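Side-chain contacts in alpha-galactosidase (Lactobacillus brevis, PDB 3MI6), which probably cleaves terminal, non-reducing alpha-D-galactose residues from alpha-D-galactosides by hydrolysis, as a member of glycosyl hydrolase family 36: residues L10-Q15 and D106-L111; T19-Q24 and I160-K165. All coordinates share one frame; numbering follows the deposited sequence.

Contact 1: L10-Q15 and D106-L111; sequences LTFHLQ and DHYQLL
F12 turns the edge of its ring toward one face of the Y108 ring, an offset edge-to-face pair that joins two antiparallel sheets in the N-terminal beta region: the four-stranded sheet containing 11-15 and the nine-stranded one in which 103-112 is an outermost strand. The ring planes stand at 81° with centroids 5.4 Å apart. F12 CE1 leads the approach, 3.7 Å from Y108 CG, and CZ follows beside it, so the contact falls at the root of the tyrosine ring and not at its hydroxyl end. In Y108, chi1 of 84° swings the ring over toward F12, and chi2 of -98° turns its face to the incoming edge. Phenylalanine suits the buried side of the pair, where it also touches V5, L134 and F23; tyrosine suits the partly exposed position of Y108 on an outermost strand, giving an aromatic face to F12 while carrying a polar hydroxyl at its end. On the side of the strand turned away from F12, H107 ND1 donates to D106 OD2 at 2.8 Å, the acceptor close to the imidazole plane but the hydrogen bond arriving from above the carboxylate. Y108 CB completes the contact, 3.9 Å from F12 CE1.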
loop_
_atom_site.group_PDB
_atom_site.type_symbol
_atom_site.label_atom_id
_atom_site.label_comp_id
_atom_site.label_asym_id
_atom_site.label_seq_id
_atom_site.Cartn_x
_atom_site.Cartn_y
_atom_site.Cartn_z
ATOM N N LEU D 10 30.209 25.424 23.839
ATOM C CA LEU D 10 30.357 23.980 23.899
ATOM C C LEU D 10 29.438 23.327 22.858
ATOM O O LEU D 10 28.732 22.343 23.124
ATOM C CB LEU D 10 30.102 23.457 25.320
ATOM C CG LEU D 10 31.038 23.975 26.427
ATOM C CD1 LEU D 10 30.700 23.356 27.774
ATOM C CD2 LEU D 10 32.476 23.706 26.080
ATOM N N THR D 11 29.471 23.915 21.667
ATOM C CA THR D 11 28.803 23.381 20.502
ATOM C C THR D 11 29.799 22.614 19.639
ATOM O O THR D 11 30.730 23.185 19.073
ATOM C CB THR D 11 28.214 24.494 19.663
ATOM O OG1 THR D 11 27.335 25.276 20.475
ATOM C CG2 THR D 11 27.446 23.912 18.510
ATOM N N PHE D 12 29.589 21.308 19.552
ATOM C CA PHE D 12 30.414 20.435 18.748
ATOM C C PHE D 12 29.673 20.115 17.479
ATOM O O PHE D 12 28.515 19.702 17.506
ATOM C CB PHE D 12 30.725 19.168 19.528
ATOM C CG PHE D 12 31.357 19.442 20.850
ATOM C CD1 PHE D 12 32.734 19.455 20.981
ATOM C CD2 PHE D 12 30.575 19.748 21.951
ATOM C CE1 PHE D 12 33.317 19.734 22.189
ATOM C CE2 PHE D 12 31.154 20.026 23.161
ATOM C CZ PHE D 12 32.528 20.018 23.283
ATOM N N HIS D 13 30.373 20.302 16.371
ATOM C CA HIS D 13 29.794 20.229 15.064
ATOM C C HIS D 13 30.783 19.496 14.174
ATOM O O HIS D 13 31.854 19.995 13.874
ATOM C CB HIS D 13 29.556 21.654 14.579
ATOM C CG HIS D 13 28.842 21.757 13.268
ATOM N ND1 HIS D 13 29.080 20.902 12.212
ATOM C CD2 HIS D 13 27.930 22.656 12.826
ATOM C CE1 HIS D 13 28.331 21.257 11.183
ATOM N NE2 HIS D 13 27.621 22.316 11.530
ATOM N N LEU D 14 30.411 18.288 13.773
ATOM C CA LEU D 14 31.192 17.477 12.854
ATOM C C LEU D 14 30.778 17.681 11.364
ATOM O O LEU D 14 29.589 17.613 11.017
ATOM C CB LEU D 14 31.046 16.012 13.265
ATOM C CG LEU D 14 31.795 15.526 14.523
ATOM C CD1 LEU D 14 31.288 16.165 15.798
ATOM C CD2 LEU D 14 31.742 13.992 14.635
ATOM N N GLN D 15 31.753 17.953 10.495
ATOM C CA GLN D 15 31.508 18.119 9.057
ATOM C C GLN D 15 32.293 17.144 8.194
ATOM O O GLN D 15 33.531 17.151 8.187
ATOM C CB GLN D 15 31.828 19.535 8.586
ATOM C CG GLN D 15 30.810 20.579 8.995
ATOM C CD GLN D 15 30.966 21.848 8.196
ATOM O OE1 GLN D 15 32.080 22.252 7.877
ATOM N NE2 GLN D 15 29.853 22.477 7.853
ATOM N N ASP D 106 32.755 17.707 31.541
ATOM C CA ASP D 106 33.903 18.289 32.203
ATOM C C ASP D 106 34.877 18.922 31.207
ATOM O O ASP D 106 35.279 20.079 31.382
ATOM C CB ASP D 106 34.605 17.248 33.083
ATOM C CG ASP D 106 35.989 17.694 33.534
ATOM O OD1 ASP D 106 36.122 18.841 34.030
ATOM O OD2 ASP D 106 36.937 16.886 33.391
ATOM N N HIS D 107 35.248 18.175 30.165
ATOM C CA HIS D 107 36.251 18.646 29.218
ATOM C C HIS D 107 36.243 17.821 27.950
ATOM O O HIS D 107 35.746 16.701 27.949
ATOM C CB HIS D 107 37.645 18.572 29.842
ATOM C CG HIS D 107 38.241 17.196 29.842
ATOM N ND1 HIS D 107 38.018 16.287 30.854
ATOM C CD2 HIS D 107 39.071 16.581 28.962
ATOM C CE1 HIS D 107 38.680 15.171 30.595
ATOM N NE2 HIS D 107 39.327 15.323 29.453
ATOM N N TYR D 108 36.821 18.362 26.882
ATOM C CA TYR D 108 36.929 17.638 25.622
ATOM C C TYR D 108 38.359 17.643 25.107
ATOM O O TYR D 108 39.183 18.428 25.556
ATOM C CB TYR D 108 36.015 18.257 24.564
ATOM C CG TYR D 108 36.630 19.440 23.846
ATOM C CD1 TYR D 108 36.340 20.736 24.230
ATOM C CD2 TYR D 108 37.506 19.256 22.788
ATOM C CE1 TYR D 108 36.903 21.809 23.577
ATOM C CE2 TYR D 108 38.069 20.317 22.141
ATOM C CZ TYR D 108 37.762 21.592 22.537
ATOM O OH TYR D 108 38.325 22.660 21.894
ATOM N N GLN D 109 38.635 16.785 24.136
ATOM C CA GLN D 109 39.944 16.726 23.500
ATOM C C GLN D 109 39.799 16.447 21.995
ATOM O O GLN D 109 38.912 15.704 21.591
ATOM C CB GLN D 109 40.766 15.640 24.173
ATOM C CG GLN D 109 42.140 15.426 23.605
ATOM C CD GLN D 109 42.900 14.375 24.397
ATOM O OE1 GLN D 109 42.292 13.496 25.020
ATOM N NE2 GLN D 109 44.235 14.455 24.374
ATOM N N LEU D 110 40.655 17.051 21.169
ATOM C CA LEU D 110 40.592 16.880 19.710
ATOM C C LEU D 110 41.905 16.325 19.168
ATOM O O LEU D 110 42.941 16.975 19.254
ATOM C CB LEU D 110 40.286 18.213 19.020
ATOM C CG LEU D 110 39.361 18.260 17.790
ATOM C CD1 LEU D 110 39.744 19.431 16.894
ATOM C CD2 LEU D 110 39.365 16.962 16.990
ATOM N N LEU D 111 41.864 15.121 18.609
ATOM C CA LEU D 111 43.074 14.482 18.114
ATOM C C LEU D 111 43.067 14.501 16.607
ATOM O O LEU D 111 42.092 14.900 15.987
ATOM C CB LEU D 111 43.173 13.032 18.603
ATOM C CG LEU D 111 43.119 12.774 20.117
ATOM C CD1 LEU D 111 42.792 11.302 20.434
ATOM C CD2 LEU D 111 44.411 13.228 20.814
#

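Contact 2: T19-Q24 and I160-K165; sequences TSYIFQ and IVKSAK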
loop_
_atom_site.group_PDB
_atom_site.type_symbol
_atom_site.label_atom_id
_atom_site.label_comp_id
_atom_site.label_asym_id
_atom_site.label_seq_id
_atom_site.Cartn_x
_atom_site.Cartn_y
_atom_site.Cartn_z
ATOM N N THR D 19 27.901 15.887 5.044
ATOM C CA THR D 19 27.016 15.822 6.202
ATOM C C THR D 19 27.428 16.708 7.392
ATOM O O THR D 19 28.576 17.156 7.494
ATOM C CB THR D 19 26.759 14.346 6.632
ATOM O OG1 THR D 19 27.814 13.860 7.468
ATOM C CG2 THR D 19 26.662 13.455 5.407
ATOM N N SER D 20 26.473 16.960 8.282
ATOM C CA SER D 20 26.735 17.681 9.520
ATOM C C SER D 20 26.074 16.982 10.686
ATOM O O SER D 20 24.855 16.898 10.754
ATOM C CB SER D 20 26.201 19.120 9.456
ATOM O OG SER D 20 26.928 19.909 8.530
ATOM N N TYR D 21 26.884 16.485 11.605
ATOM C CA TYR D 21 26.410 15.961 12.875
ATOM C C TYR D 21 26.733 17.053 13.898
ATOM O O TYR D 21 27.884 17.452 14.034
ATOM C CB TYR D 21 27.183 14.679 13.179
ATOM C CG TYR D 21 26.665 13.808 14.314
ATOM C CD1 TYR D 21 26.823 14.187 15.638
ATOM C CD2 TYR D 21 26.074 12.576 14.053
ATOM C CE1 TYR D 21 26.375 13.390 16.665
ATOM C CE2 TYR D 21 25.631 11.765 15.070
ATOM C CZ TYR D 21 25.786 12.173 16.377
ATOM O OH TYR D 21 25.335 11.368 17.397
ATOM N N ILE D 22 25.721 17.562 14.589
ATOM C CA ILE D 22 25.915 18.656 15.523
ATOM C C ILE D 22 25.286 18.337 16.879
ATOM O O ILE D 22 24.111 17.949 16.947
ATOM C CB ILE D 22 25.252 19.948 15.019
ATOM C CG1 ILE D 22 25.657 20.256 13.578
ATOM C CG2 ILE D 22 25.572 21.117 15.930
ATOM C CD1 ILE D 22 24.778 21.352 12.928
ATOM N N PHE D 23 26.053 18.514 17.956
ATOM C CA PHE D 23 25.481 18.467 19.301
ATOM C C PHE D 23 26.023 19.552 20.226
ATOM O O PHE D 23 26.995 20.225 19.894
ATOM C CB PHE D 23 25.627 17.081 19.938
ATOM C CG PHE D 23 27.054 16.638 20.160
ATOM C CD1 PHE D 23 27.803 16.119 19.117
ATOM C CD2 PHE D 23 27.624 16.698 21.426
ATOM C CE1 PHE D 23 29.095 15.688 19.320
ATOM C CE2 PHE D 23 28.933 16.267 21.639
ATOM C CZ PHE D 23 29.666 15.761 20.583
ATOM N N GLN D 24 25.394 19.699 21.391
ATOM C CA GLN D 24 25.702 20.785 22.312
ATOM C C GLN D 24 25.623 20.350 23.774
ATOM O O GLN D 24 24.704 19.630 24.170
ATOM C CB GLN D 24 24.742 21.948 22.077
ATOM C CG GLN D 24 25.070 23.204 22.860
ATOM C CD GLN D 24 24.115 24.358 22.549
ATOM O OE1 GLN D 24 22.918 24.151 22.307
ATOM N NE2 GLN D 24 24.642 25.582 22.567
ATOM N N ILE D 160 30.906 8.874 10.110
ATOM C CA ILE D 160 31.262 9.244 11.471
ATOM C C ILE D 160 31.259 7.965 12.272
ATOM O O ILE D 160 30.292 7.221 12.203
ATOM C CB ILE D 160 30.209 10.177 12.060
ATOM C CG1 ILE D 160 30.332 11.573 11.430
ATOM C CG2 ILE D 160 30.344 10.252 13.570
ATOM C CD1 ILE D 160 29.117 12.447 11.581
ATOM N N VAL D 161 32.344 7.689 13.000
ATOM C CA VAL D 161 32.465 6.481 13.833
ATOM C C VAL D 161 32.323 6.820 15.304
ATOM O O VAL D 161 32.973 7.736 15.783
ATOM C CB VAL D 161 33.845 5.810 13.685
ATOM C CG1 VAL D 161 33.961 4.626 14.638
ATOM C CG2 VAL D 161 34.084 5.362 12.275
ATOM N N LYS D 162 31.508 6.070 16.035
ATOM C CA LYS D 162 31.250 6.389 17.439
ATOM C C LYS D 162 31.579 5.244 18.370
ATOM O O LYS D 162 31.485 4.082 17.984
ATOM C CB LYS D 162 29.790 6.806 17.632
ATOM C CG LYS D 162 29.435 8.127 16.964
ATOM C CD LYS D 162 27.948 8.383 16.987
ATOM C CE LYS D 162 27.404 8.423 18.385
ATOM N NZ LYS D 162 25.984 8.805 18.323
ATOM N N SER D 163 31.989 5.580 19.592
ATOM C CA SER D 163 32.089 4.593 20.668
ATOM C C SER D 163 31.938 5.234 22.041
ATOM O O SER D 163 31.719 6.438 22.157
ATOM C CB SER D 163 33.398 3.808 20.605
ATOM O OG SER D 163 34.487 4.572 21.096
ATOM N N ALA D 164 32.060 4.414 23.080
ATOM C CA ALA D 164 32.023 4.899 24.448
ATOM C C ALA D 164 33.036 4.126 25.263
ATOM O O ALA D 164 33.254 2.940 25.025
ATOM C CB ALA D 164 30.624 4.744 25.036
ATOM N N LYS D 165 33.678 4.812 26.205
ATOM C CA LYS D 165 34.638 4.196 27.118
ATOM C C LYS D 165 34.316 4.648 28.512
ATOM O O LYS D 165 34.274 5.847 28.777
ATOM C CB LYS D 165 36.054 4.633 26.786
ATOM C CG LYS D 165 37.105 4.002 27.659
ATOM C CD LYS D 165 38.466 4.617 27.379
ATOM C CE LYS D 165 39.580 3.580 27.439
ATOM N NZ LYS D 165 40.928 4.219 27.398
#
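With CG anti to the backbone N (chi1 -168°), the Y21 ring reaches from strand 19-25 toward strand 159-167, and K162 comes to meet it by a bend in its chain at chi3 (59°). The two side chains cross at about a right angle, and K162 NZ donates a hydrogen bond to Y21 OH at 2.8 Å. The same phenolic oxygen is hydrogen-bonded to E76 OE2, so one hydroxyl links an ammonium group and a carboxylate; K162 NZ has a weak hydrogen bond to S182 OG and a long, weak ion pair with E76. This cluster gives a buried lysine polar company, and the nearby carboxylate would be expected to help stabilise its positive charge. Both strands belong to antiparallel sheets, 19-25 to the four-stranded one and 159-167 to the nine-stranded one, and the side chains bridge from sheet to sheet, the closest CA atoms, those of Y21 and I160, being 8.4 Å apart. Nearer the backbone the contact turns apolar. I160 sends the end of its longer branch obliquely against the base of the tyrosine, CD1 lying 3.4 Å from Y21 CB and 3.9 Å from Y21 CG. Tyrosine fits here because it combines a hydrophobic stem for isoleucine with a polar tip for lysine. A leucine here, lacking the hydroxyl, would probably leave the buried K162 ammonium with weaker partners and E76 OE2 without its phenol mate. Beyond these strands, the Y21 ring also meets that of Y36, their planes inclined at about 55°.

How the contacts relate
Contacts 1 and 2 lie about 10 Å apart, centre to centre, and join the same two sheets. Strands 11-15 and 19-25 are antiparallel neighbours in the four-stranded sheet; strands 103-112 and 159-167 belong to the nine-stranded one, with 132-140 and 146-154 between them. The segments alternate along the chain: 10-15, 19-24, 106-111, then 160-165. Probable backbone hydrogen bonds tie the contacts together, L14 N lying 2.7 Å from Y21 O and F23 N 2.8 Å from F12 O. The start of the chain is thus fastened to the larger sheet at two places, one near its margin and one deeper, both away from the predicted substrate-binding residues.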